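Local coordinates for Oxidored_FMN domain-containing protein ([Pseudomonas] geniculata N1, PDB 6L6J), which probably acts as an amine oxidase on 6-hydroxypseudooxynicotine, carrying flavin mononucleotide, a [4Fe-4S] cluster and bound ADP, at residues E39-R48 and N365-V373. Residues are numbered along the deposited sequence; the frame is centred on the assembly and turned at random.
Sequences EEMIAFRKAR and NPSAGEEHV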
loop_
_atom_site.group_PDB
_atom_site.type_symbol
_atom_site.label_atom_id
_atom_site.label_comp_id
_atom_site.label_asym_id
_atom_site.label_seq_id
_atom_site.Cartn_x
_atom_site.Cartn_y
_atom_site.Cartn_z
ATOM N N GLU A 39 -12.553 -10.093 14.106
ATOM C CA GLU A 39 -13.408 -8.883 14.232
ATOM C C GLU A 39 -12.824 -7.769 13.357
ATOM O O GLU A 39 -13.612 -7.002 12.735
ATOM C CB GLU A 39 -13.547 -8.499 15.704
ATOM C CG GLU A 39 -14.357 -9.504 16.509
ATOM C CD GLU A 39 -15.856 -9.448 16.256
ATOM O OE1 GLU A 39 -16.514 -10.521 16.338
ATOM O OE2 GLU A 39 -16.369 -8.327 15.975
ATOM N N GLU A 40 -11.493 -7.710 13.290
ATOM C CA GLU A 40 -10.730 -6.755 12.436
ATOM C C GLU A 40 -11.124 -7.008 10.966
ATOM O O GLU A 40 -11.584 -6.068 10.281
ATOM C CB GLU A 40 -9.230 -6.890 12.715
ATOM C CG GLU A 40 -8.888 -6.773 14.192
ATOM C CD GLU A 40 -7.427 -6.536 14.555
ATOM O OE1 GLU A 40 -6.544 -6.686 13.668
ATOM O OE2 GLU A 40 -7.169 -6.253 15.752
ATOM N N MET A 41 -10.968 -8.250 10.516
ATOM C CA MET A 41 -11.339 -8.729 9.164
ATOM C C MET A 41 -12.809 -8.394 8.856
ATOM O O MET A 41 -13.068 -7.746 7.837
ATOM C CB MET A 41 -11.108 -10.235 9.128
ATOM C CG MET A 41 -11.465 -10.884 7.833
ATOM S SD MET A 41 -10.811 -12.564 7.910
ATOM C CE MET A 41 -9.107 -12.228 7.477
ATOM N N ILE A 42 -13.732 -8.798 9.733
ATOM C CA ILE A 42 -15.196 -8.538 9.615
ATOM C C ILE A 42 -15.417 -7.033 9.412
ATOM O O ILE A 42 -15.934 -6.674 8.361
ATOM C CB ILE A 42 -15.962 -9.128 10.821
ATOM C CG1 ILE A 42 -16.164 -10.638 10.666
ATOM C CG2 ILE A 42 -17.289 -8.437 11.059
ATOM C CD1 ILE A 42 -16.487 -11.362 11.974
ATOM N N ALA A 43 -15.030 -6.194 10.366
ATOM C CA ALA A 43 -15.222 -4.718 10.344
ATOM C C ALA A 43 -14.544 -4.119 9.092
ATOM O O ALA A 43 -15.105 -3.201 8.459
ATOM C CB ALA A 43 -14.669 -4.111 11.623
ATOM N N PHE A 44 -13.359 -4.615 8.739
ATOM C CA PHE A 44 -12.623 -4.151 7.542
ATOM C C PHE A 44 -13.506 -4.389 6.325
ATOM O O PHE A 44 -13.827 -3.424 5.663
ATOM C CB PHE A 44 -11.256 -4.826 7.384
ATOM C CG PHE A 44 -10.458 -4.230 6.254
ATOM C CD1 PHE A 44 -9.673 -3.096 6.455
ATOM C CD2 PHE A 44 -10.534 -4.764 4.967
ATOM C CE1 PHE A 44 -8.973 -2.517 5.404
ATOM C CE2 PHE A 44 -9.840 -4.179 3.914
ATOM C CZ PHE A 44 -9.062 -3.058 4.137
ATOM N N ARG A 45 -13.870 -5.637 6.051
ATOM C CA ARG A 45 -14.604 -6.037 4.821
ATOM C C ARG A 45 -16.002 -5.398 4.824
ATOM O O ARG A 45 -16.391 -4.827 3.805
ATOM C CB ARG A 45 -14.670 -7.564 4.734
ATOM C CG ARG A 45 -13.322 -8.268 4.716
ATOM C CD ARG A 45 -12.487 -7.836 3.544
ATOM N NE ARG A 45 -11.159 -8.415 3.587
ATOM C CZ ARG A 45 -10.158 -8.106 2.780
ATOM N NH1 ARG A 45 -10.330 -7.209 1.829
ATOM N NH2 ARG A 45 -8.992 -8.716 2.916
ATOM N N LYS A 46 -16.718 -5.438 5.944
ATOM C CA LYS A 46 -18.061 -4.797 6.080
ATOM C C LYS A 46 -18.038 -3.387 5.456
ATOM O O LYS A 46 -18.958 -3.055 4.662
ATOM C CB LYS A 46 -18.512 -4.748 7.544
ATOM C CG LYS A 46 -19.994 -4.455 7.757
ATOM C CD LYS A 46 -20.410 -4.393 9.238
ATOM C CE LYS A 46 -21.515 -3.389 9.536
ATOM N NZ LYS A 46 -21.260 -2.631 10.792
ATOM N N ALA A 47 -17.028 -2.584 5.779
ATOM C CA ALA A 47 -16.963 -1.161 5.375
ATOM C C ALA A 47 -17.015 -1.044 3.841
ATOM O O ALA A 47 -17.581 -0.048 3.299
ATOM C CB ALA A 47 -15.727 -0.516 5.941
ATOM N N ARG A 48 -16.443 -2.027 3.146
ATOM C CA ARG A 48 -16.329 -2.006 1.660
ATOM C C ARG A 48 -17.639 -2.506 1.021
ATOM O O ARG A 48 -18.036 -1.965 -0.024
ATOM C CB ARG A 48 -15.039 -2.732 1.265
ATOM C CG ARG A 48 -13.867 -1.768 1.182
ATOM C CD ARG A 48 -12.711 -2.114 2.081
ATOM N NE ARG A 48 -11.997 -0.937 2.527
ATOM C CZ ARG A 48 -11.742 -0.647 3.793
ATOM N NH1 ARG A 48 -12.158 -1.445 4.761
ATOM N NH2 ARG A 48 -11.039 0.434 4.100
ATOM N N ASN A 365 -6.592 7.188 4.371
ATOM C CA ASN A 365 -7.775 6.760 5.159
ATOM C C ASN A 365 -7.305 6.160 6.484
ATOM O O ASN A 365 -7.206 4.942 6.598
ATOM C CB ASN A 365 -8.630 5.811 4.309
ATOM C CG ASN A 365 -9.796 5.196 5.045
ATOM O OD1 ASN A 365 -10.301 5.763 6.031
ATOM N ND2 ASN A 365 -10.194 4.015 4.592
ATOM N N PRO A 366 -7.030 6.973 7.537
ATOM C CA PRO A 366 -6.618 6.434 8.844
ATOM C C PRO A 366 -7.500 5.296 9.413
ATOM O O PRO A 366 -6.965 4.465 10.177
ATOM C CB PRO A 366 -6.713 7.660 9.765
ATOM C CG PRO A 366 -6.428 8.822 8.833
ATOM C CD PRO A 366 -7.094 8.442 7.528
ATOM N N SER A 367 -8.783 5.259 9.014
ATOM C CA SER A 367 -9.806 4.268 9.437
ATOM C C SER A 367 -9.416 2.859 8.964
ATOM O O SER A 367 -9.823 1.872 9.636
ATOM C CB SER A 367 -11.196 4.645 8.929
ATOM O OG SER A 367 -11.654 3.745 7.923
ATOM N N ALA A 368 -8.686 2.749 7.849
ATOM C CA ALA A 368 -8.265 1.450 7.267
ATOM C C ALA A 368 -7.486 0.682 8.333
ATOM O O ALA A 368 -6.445 1.188 8.735
ATOM C CB ALA A 368 -7.429 1.646 6.018
ATOM N N GLY A 369 -8.019 -0.468 8.765
ATOM C CA GLY A 369 -7.420 -1.366 9.772
ATOM C C GLY A 369 -7.676 -0.916 11.203
ATOM O O GLY A 369 -7.122 -1.568 12.107
ATOM N N GLU A 370 -8.459 0.154 11.393
ATOM C CA GLU A 370 -8.873 0.678 12.723
ATOM C C GLU A 370 -10.389 0.528 12.930
ATOM O O GLU A 370 -10.884 1.031 13.979
ATOM C CB GLU A 370 -8.555 2.173 12.861
ATOM C CG GLU A 370 -7.087 2.529 12.775
ATOM C CD GLU A 370 -6.188 1.782 13.734
ATOM O OE1 GLU A 370 -6.475 1.787 14.954
ATOM O OE2 GLU A 370 -5.188 1.190 13.235
ATOM N N GLU A 371 -11.114 -0.064 11.972
ATOM C CA GLU A 371 -12.607 -0.159 11.997
ATOM C C GLU A 371 -13.060 -0.800 13.330
ATOM O O GLU A 371 -13.970 -0.241 13.999
ATOM C CB GLU A 371 -13.137 -0.948 10.789
ATOM C CG GLU A 371 -12.833 -0.320 9.430
ATOM C CD GLU A 371 -11.534 -0.726 8.730
ATOM O OE1 GLU A 371 -10.665 -1.376 9.339
ATOM O OE2 GLU A 371 -11.386 -0.366 7.547
ATOM N N HIS A 372 -12.409 -1.905 13.736
ATOM C CA HIS A 372 -12.702 -2.649 14.993
ATOM C C HIS A 372 -11.831 -2.132 16.138
ATOM O O HIS A 372 -12.410 -1.858 17.176
ATOM C CB HIS A 372 -12.508 -4.160 14.832
ATOM C CG HIS A 372 -12.627 -4.872 16.134
ATOM N ND1 HIS A 372 -13.855 -5.216 16.680
ATOM C CD2 HIS A 372 -11.686 -5.249 17.041
ATOM C CE1 HIS A 372 -13.662 -5.816 17.850
ATOM N NE2 HIS A 372 -12.337 -5.848 18.097
ATOM N N VAL A 373 -10.509 -2.033 15.960
ATOM C CA VAL A 373 -9.522 -1.734 17.048
ATOM C C VAL A 373 -9.878 -0.400 17.721
ATOM O O VAL A 373 -9.786 -0.288 18.963
ATOM C CB VAL A 373 -8.065 -1.703 16.537
ATOM C CG1 VAL A 373 -7.144 -0.966 17.496
ATOM C CG2 VAL A 373 -7.506 -3.096 16.266
HETATM O O HOH W 1 -10.951 -3.622 11.206
HETATM O O HOH W 2 -11.891 1.854 6.403
#
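Glu371 and His372, in the loop 365-373, lie against Ala43 and Glu40 of helix 38-51, with CA atoms 5.2 Å apart for Glu40 and His372. The methyl of Ala43 abuts Glu371 CB at 3.6 Å. Beyond it the Glu371 chain, bent at chi2 (90°), carries its carboxylate past Phe44 to Arg48, whose NH1 donates to OE2 (3.1 Å, N-H...O 168°) in a salt bridge. The bond lies in the guanidinium plane but comes from above the carboxylate, 43° out of its plane. NH1 also donates to Phe44 O and lies 3.3 Å above the Phe44 ring plane, over the centre of one face; a leucine in place of Arg48 would probably leave the Glu371 carboxylate without its charged mate. The helix follows the first strand of the eight-stranded TIM barrel, and the loop follows Cys362, a ligand of the [4Fe-4S] cluster; the contact joins the two. Asn365 ND2, bonded to Ile324 O, shares a water with Arg48 NH2 and Glu371 OE2; another water links Glu40 O to Glu371 OE1. At the exposed end, Glu39 CB makes a CH-pi contact over a face of His372, 3.5 Å from the centroid, while the Glu39 carboxylate pairs with Arg88.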